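Thiol transferase (Phanerochaete chrysosporium, PDB 4F0B) binds oxidized glutathione disulfide and, as a Ure2p-type glutathione transferase, probably catalyses glutathione-dependent thiol-transfer reactions. Local coordinates at residues N18-A23 and W186-P191; E83-L88 and F121-I126. One frame throughout, in Å; residues are numbered along the deposited sequence.

Contact 1. Residues N18-A23 and W186-P191. With GDS (oxidized glutathione disulfide), chain C.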
ATOM      1  N   ASN A  18     -12.562   4.069  -0.423  1.00  5.22           N
ATOM      2  CA  ASN A  18     -11.400   4.777  -0.909  1.00  4.89           C
ATOM      3  C   ASN A  18     -11.705   6.225  -1.334  1.00  4.45           C
ATOM      4  O   ASN A  18     -10.924   7.147  -1.038  1.00  4.93           O
ATOM      5  CB  ASN A  18     -10.774   3.995  -2.082  1.00  5.44           C
ATOM      6  CG  ASN A  18     -10.140   2.696  -1.605  1.00  4.86           C
ATOM      7  OD1 ASN A  18      -9.496   2.671  -0.546  1.00  5.01           O
ATOM      8  ND2 ASN A  18     -10.348   1.623  -2.353  1.00  4.52           N
ATOM      9  N   GLY A  19     -12.815   6.416  -2.039  1.00  5.50           N
ATOM     10  CA  GLY A  19     -13.193   7.752  -2.517  1.00  5.63           C
ATOM     11  C   GLY A  19     -13.386   8.788  -1.429  1.00  5.66           C
ATOM     12  O   GLY A  19     -13.095   9.978  -1.644  1.00  6.99           O
ATOM     13  N   TRP A  20     -13.844   8.358  -0.249  1.00  6.61           N
ATOM     14  CA  TRP A  20     -14.158   9.346   0.785  1.00  6.80           C
ATOM     15  C   TRP A  20     -12.903   9.974   1.356  1.00  5.38           C
ATOM     16  O   TRP A  20     -12.954  11.104   1.838  1.00  6.80           O
ATOM     17  CB  TRP A  20     -14.885   8.685   1.961  1.00  6.29           C
ATOM     18  CG  TRP A  20     -16.266   8.196   1.621  1.00  6.06           C
ATOM     19  CD1 TRP A  20     -17.209   8.835   0.866  1.00  6.82           C
ATOM     20  CD2 TRP A  20     -16.866   6.964   2.061  1.00  6.59           C
ATOM     21  NE1 TRP A  20     -18.358   8.056   0.780  1.00  9.00           N
ATOM     22  CE2 TRP A  20     -18.161   6.913   1.522  1.00  7.26           C
ATOM     23  CE3 TRP A  20     -16.414   5.895   2.860  1.00  6.23           C
ATOM     24  CZ2 TRP A  20     -19.016   5.819   1.715  1.00  8.02           C
ATOM     25  CZ3 TRP A  20     -17.265   4.793   3.059  1.00  8.67           C
ATOM     26  CH2 TRP A  20     -18.552   4.772   2.493  1.00  8.62           C
ATOM     27  N   VAL A  21     -11.788   9.244   1.356  1.00  5.25           N
ATOM     28  CA  VAL A  21     -10.711   9.635   2.261  1.00  5.70           C
ATOM     29  C   VAL A  21      -9.956  10.923   1.872  1.00  5.10           C
ATOM     30  O   VAL A  21      -9.667  11.745   2.759  1.00  6.44           O
ATOM     31  CB  VAL A  21      -9.790   8.469   2.704  1.00  5.28           C
ATOM     32  CG1 VAL A  21     -10.614   7.354   3.303  1.00  6.66           C
ATOM     33  CG2 VAL A  21      -8.903   7.939   1.582  1.00  6.22           C
ATOM     34  N   PRO A  22      -9.677  11.161   0.569  1.00  5.01           N
ATOM     35  CA  PRO A  22      -9.069  12.476   0.293  1.00  6.50           C
ATOM     36  C   PRO A  22     -10.016  13.632   0.567  1.00  6.27           C
ATOM     37  O   PRO A  22      -9.544  14.717   0.929  1.00  7.95           O
ATOM     38  CB  PRO A  22      -8.701  12.403  -1.201  1.00  6.92           C
ATOM     39  CG  PRO A  22      -8.637  10.878  -1.519  1.00  6.88           C
ATOM     40  CD  PRO A  22      -9.776  10.329  -0.659  1.00  5.30           C
ATOM     41  N   ALA A  23     -11.323  13.438   0.388  1.00  6.62           N
ATOM     42  CA  ALA A  23     -12.285  14.515   0.652  1.00  7.15           C
ATOM     43  C   ALA A  23     -12.331  14.829   2.148  1.00  7.22           C
ATOM     44  O   ALA A  23     -12.433  15.985   2.544  1.00  7.89           O
ATOM     45  CB  ALA A  23     -13.682  14.166   0.109  1.00 10.47           C
ATOM     46  N   TRP A 186     -12.612   2.523   5.307  1.00  4.44           N
ATOM     47  CA  TRP A 186     -12.965   1.107   5.336  1.00  4.67           C
ATOM     48  C   TRP A 186     -13.654   0.675   6.634  1.00  5.64           C
ATOM     49  O   TRP A 186     -14.631  -0.082   6.617  1.00  5.56           O
ATOM     50  CB  TRP A 186     -11.722   0.251   5.064  1.00  4.76           C
ATOM     51  CG  TRP A 186     -11.327   0.272   3.620  1.00  5.43           C
ATOM     52  CD1 TRP A 186     -10.383   1.078   3.030  1.00  5.14           C
ATOM     53  CD2 TRP A 186     -11.882  -0.541   2.607  1.00  4.45           C
ATOM     54  NE1 TRP A 186     -10.335   0.817   1.664  1.00  5.58           N
ATOM     55  CE2 TRP A 186     -11.246  -0.182   1.381  1.00  4.40           C
ATOM     56  CE3 TRP A 186     -12.876  -1.543   2.605  1.00  4.89           C
ATOM     57  CZ2 TRP A 186     -11.544  -0.818   0.169  1.00  4.93           C
ATOM     58  CZ3 TRP A 186     -13.187  -2.171   1.389  1.00  5.25           C
ATOM     59  CH2 TRP A 186     -12.512  -1.795   0.182  1.00  6.45           C
ATOM     60  N   ALA A 187     -13.126   1.142   7.765  1.00  4.67           N
ATOM     61  CA  ALA A 187     -13.667   0.682   9.058  1.00  6.40           C
ATOM     62  C   ALA A 187     -15.129   1.075   9.230  1.00  5.26           C
ATOM     63  O   ALA A 187     -15.881   0.296   9.840  1.00  7.06           O
ATOM     64  CB  ALA A 187     -12.810   1.216  10.198  1.00  7.99           C
ATOM     65  N   ARG A 188     -15.544   2.244   8.716  1.00  5.42           N
ATOM     66  CA  ARG A 188     -16.925   2.663   8.920  1.00  5.96           C
ATOM     67  C   ARG A 188     -17.934   1.770   8.188  1.00  7.11           C
ATOM     68  O   ARG A 188     -19.115   1.794   8.528  1.00 10.08           O
ATOM     69  CB  ARG A 188     -17.099   4.141   8.547  1.00  6.89           C
ATOM     70  CG  ARG A 188     -17.071   4.408   7.046  1.00  7.72           C
ATOM     71  CD  ARG A 188     -17.072   5.907   6.773  1.00  7.78           C
ATOM     72  NE  ARG A 188     -18.300   6.559   7.255  1.00  9.08           N
ATOM     73  CZ  ARG A 188     -19.385   6.741   6.503  1.00 10.19           C
ATOM     74  NH1 ARG A 188     -19.391   6.365   5.219  1.00 11.84           N
ATOM     75  NH2 ARG A 188     -20.466   7.337   7.005  1.00 10.80           N
ATOM     76  N   ILE A 189     -17.474   0.985   7.211  1.00  6.33           N
ATOM     77  CA  ILE A 189     -18.340   0.015   6.556  1.00  6.71           C
ATOM     78  C   ILE A 189     -18.018  -1.428   6.929  1.00  7.11           C
ATOM     79  O   ILE A 189     -18.637  -2.336   6.366  1.00  8.46           O
ATOM     80  CB  ILE A 189     -18.372   0.175   5.010  1.00  8.71           C
ATOM     81  CG1 ILE A 189     -17.010  -0.196   4.405  1.00  8.88           C
ATOM     82  CG2 ILE A 189     -18.888   1.607   4.649  1.00  9.29           C
ATOM     83  CD1 ILE A 189     -17.007  -0.392   2.852  1.00 11.58           C
ATOM     84  N   ALA A 190     -17.130  -1.639   7.901  1.00  7.78           N
ATOM     85  CA  ALA A 190     -16.893  -2.993   8.395  1.00  9.02           C
ATOM     86  C   ALA A 190     -18.177  -3.763   8.806  1.00  9.75           C
ATOM     87  O   ALA A 190     -18.241  -4.962   8.522  1.00 12.03           O
ATOM     88  CB  ALA A 190     -15.851  -2.980   9.546  1.00  9.73           C
ATOM     89  N   PRO A 191     -19.169  -3.105   9.470  1.00 10.38           N
ATOM     90  CA  PRO A 191     -20.388  -3.857   9.830  1.00 11.13           C
ATOM     91  C   PRO A 191     -21.097  -4.400   8.606  1.00 14.15           C
ATOM     92  O   PRO A 191     -21.567  -5.555   8.599  1.00 17.38           O
ATOM     93  CB  PRO A 191     -21.227  -2.814  10.583  1.00 13.23           C
ATOM     94  CG  PRO A 191     -20.170  -1.914  11.246  1.00 11.01           C
ATOM     95  CD  PRO A 191     -19.122  -1.780  10.107  1.00 10.37           C
TER
HETATM   96  N1  GDS C 301      -5.261   1.050  -4.236  1.00  4.51           N
HETATM   97  CA1 GDS C 301      -6.255   2.025  -4.786  1.00  4.07           C
HETATM   98  C1  GDS C 301      -6.299   3.249  -3.832  1.00  5.94           C
HETATM   99  OE1 GDS C 301      -6.010   3.077  -2.628  1.00  5.35           O
HETATM  100  OE2 GDS C 301      -6.605   4.349  -4.330  1.00  4.67           O
HETATM  101  CB1 GDS C 301      -7.646   1.373  -4.814  1.00  5.15           C
HETATM  102  CG1 GDS C 301      -8.698   2.281  -5.477  1.00  4.20           C
HETATM  103  CD1 GDS C 301      -9.955   1.471  -5.764  1.00  4.94           C
HETATM  104  O1  GDS C 301     -10.119   0.293  -5.473  1.00  6.10           O
HETATM  105  N2  GDS C 301     -10.921   2.153  -6.467  1.00  5.34           N
HETATM  106  CA2 GDS C 301     -12.212   1.553  -6.829  1.00  5.37           C
HETATM  107  C2  GDS C 301     -12.456   1.754  -8.308  1.00  6.20           C
HETATM  108  O2  GDS C 301     -12.193   2.845  -8.878  1.00  6.31           O
HETATM  109  CB2 GDS C 301     -13.389   2.180  -6.087  1.00  6.38           C
HETATM  110  SG2 GDS C 301     -13.251   2.163  -4.299  1.00  9.56           S
HETATM  111  N3  GDS C 301     -12.991   0.688  -8.933  1.00  7.00           N
HETATM  112  CA3 GDS C 301     -13.308   0.778 -10.362  1.00  6.59           C
HETATM  113  C3  GDS C 301     -12.766  -0.360 -11.146  1.00 10.99           C
HETATM  114  OE3 GDS C 301     -12.968  -0.319 -12.376  1.00 11.33           O
HETATM  115  OE4 GDS C 301     -12.128  -1.270 -10.551  1.00 11.02           O
HETATM  116  N4  GDS C 301     -10.453  -1.826  -3.543  1.00  6.08           N
HETATM  117  CA4 GDS C 301      -9.352  -2.578  -2.966  1.00  6.88           C
HETATM  118  C4  GDS C 301      -8.281  -1.690  -2.250  1.00  5.76           C
HETATM  119  OE5 GDS C 301      -8.594  -0.559  -1.824  1.00  6.28           O
HETATM  120  OE6 GDS C 301      -7.151  -2.200  -2.151  1.00  5.73           O
HETATM  121  C5  GDS C 301     -11.673  -2.369  -3.588  1.00  5.89           C
HETATM  122  O5  GDS C 301     -11.912  -3.517  -3.144  1.00  6.57           O
HETATM  123  CA5 GDS C 301     -12.773  -1.537  -4.227  1.00  6.19           C
HETATM  124  N5  GDS C 301     -13.669  -2.416  -5.015  1.00  5.71           N
HETATM  125  CB5 GDS C 301     -13.502  -0.824  -3.066  1.00  7.42           C
HETATM  126  SG5 GDS C 301     -14.659   0.390  -3.687  1.00 11.65           S
HETATM  127  CA6 GDS C 301     -13.082  -4.065  -8.854  1.00 13.37           C
HETATM  128  C6  GDS C 301     -12.968  -5.525  -8.370  1.00 19.11           C
HETATM  129  OE7 GDS C 301     -12.337  -5.752  -7.314  1.00 16.95           O
HETATM  130  OE8 GDS C 301     -13.475  -6.406  -9.109  1.00 17.32           O
HETATM  131  N6  GDS C 301     -12.901  -4.060 -10.304  1.00 12.98           N
HETATM  132  CB6 GDS C 301     -14.479  -3.473  -8.486  1.00 10.53           C
HETATM  133  CG6 GDS C 301     -14.778  -3.269  -6.971  1.00 12.01           C
HETATM  134  CD6 GDS C 301     -13.844  -2.261  -6.367  1.00  7.97           C
HETATM  135  O6  GDS C 301     -13.244  -1.392  -6.980  1.00  8.37           O

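Contact 2. Residues E83-L88 and F121-I126. With GDS (oxidized glutathione disulfide), chain C.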
ATOM      1  N   GLU A  83      -3.773   6.814  -6.111  1.00  5.16           N
ATOM      2  CA  GLU A  83      -3.662   5.945  -4.911  1.00  4.28           C
ATOM      3  C   GLU A  83      -3.992   6.727  -3.640  1.00  5.77           C
ATOM      4  O   GLU A  83      -3.272   7.671  -3.267  1.00  5.22           O
ATOM      5  CB  GLU A  83      -2.275   5.286  -4.773  1.00  3.95           C
ATOM      6  CG  GLU A  83      -1.937   4.338  -5.921  1.00  4.95           C
ATOM      7  CD  GLU A  83      -2.750   3.048  -5.898  1.00  6.82           C
ATOM      8  OE1 GLU A  83      -3.067   2.557  -4.781  1.00  5.91           O
ATOM      9  OE2 GLU A  83      -3.097   2.531  -6.976  1.00  6.13           O
ATOM     10  N   THR A  84      -5.097   6.335  -2.996  1.00  4.92           N
ATOM     11  CA  THR A  84      -5.566   6.988  -1.756  1.00  4.84           C
ATOM     12  C   THR A  84      -4.429   7.490  -0.861  1.00  3.47           C
ATOM     13  O   THR A  84      -4.356   8.695  -0.578  1.00  4.61           O
ATOM     14  CB  THR A  84      -6.429   6.022  -0.886  1.00  5.33           C
ATOM     15  OG1 THR A  84      -5.729   4.778  -0.733  1.00  3.99           O
ATOM     16  CG2 THR A  84      -7.792   5.807  -1.520  1.00  5.54           C
ATOM     17  N   SER A  85      -3.578   6.581  -0.385  1.00  3.74           N
ATOM     18  CA  SER A  85      -2.577   6.933   0.623  1.00  4.50           C
ATOM     19  C   SER A  85      -1.570   7.924   0.105  1.00  3.94           C
ATOM     20  O   SER A  85      -1.141   8.848   0.846  1.00  5.15           O
ATOM     21  CB  SER A  85      -1.879   5.673   1.106  1.00  5.19           C
ATOM     22  OG  SER A  85      -2.871   4.793   1.640  1.00  4.91           O
ATOM     23  N   ALA A  86      -1.218   7.818  -1.195  1.00  3.86           N
ATOM     24  CA  ALA A  86      -0.269   8.758  -1.811  1.00  4.70           C
ATOM     25  C   ALA A  86      -0.907  10.153  -1.915  1.00  5.32           C
ATOM     26  O   ALA A  86      -0.227  11.190  -1.758  1.00  5.81           O
ATOM     27  CB  ALA A  86       0.174   8.261  -3.212  1.00  5.28           C
ATOM     28  N   ILE A  87      -2.211  10.197  -2.192  1.00  4.43           N
ATOM     29  CA  ILE A  87      -2.958  11.466  -2.241  1.00  6.06           C
ATOM     30  C   ILE A  87      -2.964  12.136  -0.854  1.00  4.81           C
ATOM     31  O   ILE A  87      -2.699  13.346  -0.738  1.00  5.74           O
ATOM     32  CB  ILE A  87      -4.386  11.231  -2.709  1.00  6.32           C
ATOM     33  CG1 ILE A  87      -4.386  10.723  -4.170  1.00  7.44           C
ATOM     34  CG2 ILE A  87      -5.202  12.533  -2.585  1.00  6.08           C
ATOM     35  CD1 ILE A  87      -5.711  10.099  -4.616  1.00  7.19           C
ATOM     36  N   LEU A  88      -3.212  11.320   0.187  1.00  5.99           N
ATOM     37  CA  LEU A  88      -3.197  11.875   1.547  1.00  5.35           C
ATOM     38  C   LEU A  88      -1.827  12.466   1.870  1.00  5.30           C
ATOM     39  O   LEU A  88      -1.718  13.565   2.419  1.00  6.88           O
ATOM     40  CB  LEU A  88      -3.570  10.779   2.560  1.00  5.24           C
ATOM     41  CG  LEU A  88      -4.993  10.239   2.421  1.00  5.51           C
ATOM     42  CD1 LEU A  88      -5.222   9.091   3.415  1.00  5.95           C
ATOM     43  CD2 LEU A  88      -6.059  11.289   2.726  1.00  8.53           C
ATOM     44  N   PHE A 121       0.333  -0.531   5.801  1.00  3.49           N
ATOM     45  CA  PHE A 121      -0.407  -1.642   6.377  1.00  4.11           C
ATOM     46  C   PHE A 121      -1.858  -1.617   5.884  1.00  3.57           C
ATOM     47  O   PHE A 121      -2.412  -2.656   5.520  1.00  4.58           O
ATOM     48  CB  PHE A 121      -0.322  -1.556   7.918  1.00  4.04           C
ATOM     49  CG  PHE A 121      -1.324  -2.442   8.624  1.00  4.27           C
ATOM     50  CD1 PHE A 121      -1.124  -3.829   8.732  1.00  5.19           C
ATOM     51  CD2 PHE A 121      -2.462  -1.892   9.183  1.00  4.69           C
ATOM     52  CE1 PHE A 121      -2.075  -4.655   9.400  1.00  5.70           C
ATOM     53  CE2 PHE A 121      -3.419  -2.699   9.860  1.00  5.93           C
ATOM     54  CZ  PHE A 121      -3.228  -4.077   9.957  1.00  5.43           C
ATOM     55  N   ALA A 122      -2.496  -0.461   5.951  1.00  3.85           N
ATOM     56  CA  ALA A 122      -3.882  -0.320   5.510  1.00  4.91           C
ATOM     57  C   ALA A 122      -3.979  -0.571   4.012  1.00  4.43           C
ATOM     58  O   ALA A 122      -4.923  -1.225   3.542  1.00  4.76           O
ATOM     59  CB  ALA A 122      -4.353   1.100   5.765  1.00  6.85           C
ATOM     60  N   HIS A 123      -2.995  -0.075   3.256  1.00  3.45           N
ATOM     61  CA  HIS A 123      -3.061  -0.065   1.800  1.00  3.49           C
ATOM     62  C   HIS A 123      -2.840  -1.478   1.214  1.00  3.11           C
ATOM     63  O   HIS A 123      -3.352  -1.797   0.136  1.00  5.00           O
ATOM     64  CB  HIS A 123      -2.010   0.904   1.301  1.00  3.81           C
ATOM     65  CG  HIS A 123      -2.309   1.456  -0.042  1.00  3.93           C
ATOM     66  ND1 HIS A 123      -2.991   2.650  -0.222  1.00  4.82           N
ATOM     67  CD2 HIS A 123      -1.995   0.995  -1.275  1.00  4.02           C
ATOM     68  CE1 HIS A 123      -3.096   2.884  -1.522  1.00  5.13           C
ATOM     69  NE2 HIS A 123      -2.477   1.908  -2.182  1.00  5.34           N
ATOM     70  N   GLY A 124      -2.058  -2.297   1.935  1.00  3.07           N
ATOM     71  CA  GLY A 124      -1.782  -3.653   1.477  1.00  5.29           C
ATOM     72  C   GLY A 124      -2.572  -4.713   2.223  1.00  6.20           C
ATOM     73  O   GLY A 124      -2.611  -5.858   1.797  1.00  6.41           O
ATOM     74  N   GLY A 125      -3.206  -4.338   3.324  1.00  3.61           N
ATOM     75  CA  GLY A 125      -3.918  -5.252   4.207  1.00  4.55           C
ATOM     76  C   GLY A 125      -5.406  -4.991   4.226  1.00  4.91           C
ATOM     77  O   GLY A 125      -6.184  -5.633   3.511  1.00  4.80           O
ATOM     78  N   ILE A 126      -5.830  -4.021   5.029  1.00  4.63           N
ATOM     79  CA  ILE A 126      -7.262  -3.771   5.213  1.00  4.00           C
ATOM     80  C   ILE A 126      -8.000  -3.451   3.876  1.00  4.74           C
ATOM     81  O   ILE A 126      -9.026  -4.056   3.575  1.00  5.01           O
ATOM     82  CB  ILE A 126      -7.505  -2.665   6.243  1.00  4.88           C
ATOM     83  CG1 ILE A 126      -7.204  -3.226   7.649  1.00  7.72           C
ATOM     84  CG2 ILE A 126      -8.966  -2.195   6.217  1.00  6.66           C
ATOM     85  CD1 ILE A 126      -7.181  -2.189   8.798  1.00 10.89           C
TER
HETATM   86  N1  GDS C 301      -5.261   1.050  -4.236  1.00  4.51           N
HETATM   87  CA1 GDS C 301      -6.255   2.025  -4.786  1.00  4.07           C
HETATM   88  C1  GDS C 301      -6.299   3.249  -3.832  1.00  5.94           C
HETATM   89  OE1 GDS C 301      -6.010   3.077  -2.628  1.00  5.35           O
HETATM   90  OE2 GDS C 301      -6.605   4.349  -4.330  1.00  4.67           O
HETATM   91  CB1 GDS C 301      -7.646   1.373  -4.814  1.00  5.15           C
HETATM   92  CG1 GDS C 301      -8.698   2.281  -5.477  1.00  4.20           C
HETATM   93  CD1 GDS C 301      -9.955   1.471  -5.764  1.00  4.94           C
HETATM   94  O1  GDS C 301     -10.119   0.293  -5.473  1.00  6.10           O
HETATM   95  N2  GDS C 301     -10.921   2.153  -6.467  1.00  5.34           N
HETATM   96  CA2 GDS C 301     -12.212   1.553  -6.829  1.00  5.37           C
HETATM   97  C2  GDS C 301     -12.456   1.754  -8.308  1.00  6.20           C
HETATM   98  O2  GDS C 301     -12.193   2.845  -8.878  1.00  6.31           O
HETATM   99  CB2 GDS C 301     -13.389   2.180  -6.087  1.00  6.38           C
HETATM  100  SG2 GDS C 301     -13.251   2.163  -4.299  1.00  9.56           S
HETATM  101  N3  GDS C 301     -12.991   0.688  -8.933  1.00  7.00           N
HETATM  102  CA3 GDS C 301     -13.308   0.778 -10.362  1.00  6.59           C
HETATM  103  C3  GDS C 301     -12.766  -0.360 -11.146  1.00 10.99           C
HETATM  104  OE3 GDS C 301     -12.968  -0.319 -12.376  1.00 11.33           O
HETATM  105  OE4 GDS C 301     -12.128  -1.270 -10.551  1.00 11.02           O
HETATM  106  N4  GDS C 301     -10.453  -1.826  -3.543  1.00  6.08           N
HETATM  107  CA4 GDS C 301      -9.352  -2.578  -2.966  1.00  6.88           C
HETATM  108  C4  GDS C 301      -8.281  -1.690  -2.250  1.00  5.76           C
HETATM  109  OE5 GDS C 301      -8.594  -0.559  -1.824  1.00  6.28           O
HETATM  110  OE6 GDS C 301      -7.151  -2.200  -2.151  1.00  5.73           O
HETATM  111  C5  GDS C 301     -11.673  -2.369  -3.588  1.00  5.89           C
HETATM  112  O5  GDS C 301     -11.912  -3.517  -3.144  1.00  6.57           O
HETATM  113  CA5 GDS C 301     -12.773  -1.537  -4.227  1.00  6.19           C
HETATM  114  N5  GDS C 301     -13.669  -2.416  -5.015  1.00  5.71           N
HETATM  115  CB5 GDS C 301     -13.502  -0.824  -3.066  1.00  7.42           C
HETATM  116  SG5 GDS C 301     -14.659   0.390  -3.687  1.00 11.65           S
HETATM  117  CA6 GDS C 301     -13.082  -4.065  -8.854  1.00 13.37           C
HETATM  118  C6  GDS C 301     -12.968  -5.525  -8.370  1.00 19.11           C
HETATM  119  OE7 GDS C 301     -12.337  -5.752  -7.314  1.00 16.95           O
HETATM  120  OE8 GDS C 301     -13.475  -6.406  -9.109  1.00 17.32           O
HETATM  121  N6  GDS C 301     -12.901  -4.060 -10.304  1.00 12.98           N
HETATM  122  CB6 GDS C 301     -14.479  -3.473  -8.486  1.00 10.53           C
HETATM  123  CG6 GDS C 301     -14.778  -3.269  -6.971  1.00 12.01           C
HETATM  124  CD6 GDS C 301     -13.844  -2.261  -6.367  1.00  7.97           C
HETATM  125  O6  GDS C 301     -13.244  -1.392  -6.980  1.00  8.37           O

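Contact 1. Residues N18-A23 and W186-P191
One face of the Trp20 indole carries the guanidinium of Arg188, which stands on edge with its plane 87° from that of the ring. Arg188 NH1 comes within 3.3 Å of Trp20 CH2, toward the rim, while Arg188 CZ lies 4.6 Å from the centroid of the six-membered ring and 15° off its normal, a cation-pi geometry. The arginine reaches this face through a bend at its third torsion, and its NH2 turns to a salt bridge with Glu211. At the indole edge, Ile189 CG2 packs against Trp20 CH2 at 3.8 Å. The second indole is met at its edge: Trp186 NE1 donates to Asn18 OD1 (3.0 Å), coming from above the carbonyl plane. The other end of that amide, Asn18 ND2, bonds OE5 of the disulfide's second glycine carboxylate at 2.8 Å, and Trp186 CH2 meets cysteine carbon CB5 at 3.5 Å. A phenylalanine in place of Trp186 has no ring N-H for Asn18 OD1, and the amide would probably be freer to turn away from the ligand. This is the glutathione transferase fold, where the thioredoxin-like N-terminal and helical C-terminal domains meet beside the glutathione pocket.

Contact 2. Residues E83-L88 and F121-I126
Two hydrogen bonds hold the His123 ring between Glu83 and Ser85, one at each nitrogen. His123 NE2 donates to Glu83 OE1 at 2.7 Å, with an N-H...O angle of 142°; the acceptor lies close to the ring plane, and the carboxylate is turned well away from that plane. On the other nitrogen, His123 ND1 and Ser85 OG are 2.8 Å apart, a bond whose proton could belong to either. Together the pair fixes the rotation of the imidazole. Its CG stands anti to the backbone N (chi1 -156°), which sends the ring across from helix 109-139 to residues 83-85.

Non-bonded contact within the two segments centres on the ring carbon between the nitrogens: His123 CE1 meets Thr84 OG1 at 3.3 Å, and ligand atom OE1 approaches the same carbon obliquely. Phe120 of the second subunit packs edge-to-face with the His123 ring, and Gln117 of that subunit lies against Glu83.

Bonds to the ligand all go to one gamma-glutamyl end. Its amino nitrogen N1 donates to Glu83 OE1 at 2.7 Å, so two donors grip this carboxylate oxygen. The ligand's carboxylate is held at both oxygens: Thr84 N reaches OE2 at 2.8 Å in a nearly straight bond (169°), and Thr84 OG1 reaches OE1 at 2.6 Å. Lys182 is also bonded to Thr84 OG1. Lying at the N-terminal end of helix 84-95, the bound carboxylate is probably stabilised by the helix dipole.

A Glu or Gln followed by Ser or Thr, just after the last strand of the thioredoxin-like domain, is the usual gamma-glutamyl recognition element of the glutathione transferase G-site; here it is Glu83-Thr84, and His123 of the helical domain, itself touching the ligand, probably helps to orient the acid.

Contacts 1 and 2 have centres 11 Å apart and bind one oxidized glutathione by hydrogen bonds to different halves: 18-23 with 186-191 meets the glycine carboxylate and cysteine carbon of one half, 83-88 with 121-126 the gamma-glutamyl end of the other, although Asn18 CB also lies 3.8 Å from SG2 of that other half. Each joins the N-terminal to the C-terminal domain, and in sequence both segments of contact 2 fall between those of contact 1. They also touch directly: Asn18 O lies 3.4 Å from Thr84 CG2, and Trp186 CB 3.9 Å from Ile126 CG2. Arg70 and Ile71 of the same chain and Arg150 of the second subunit give the ligand further hydrogen bonds.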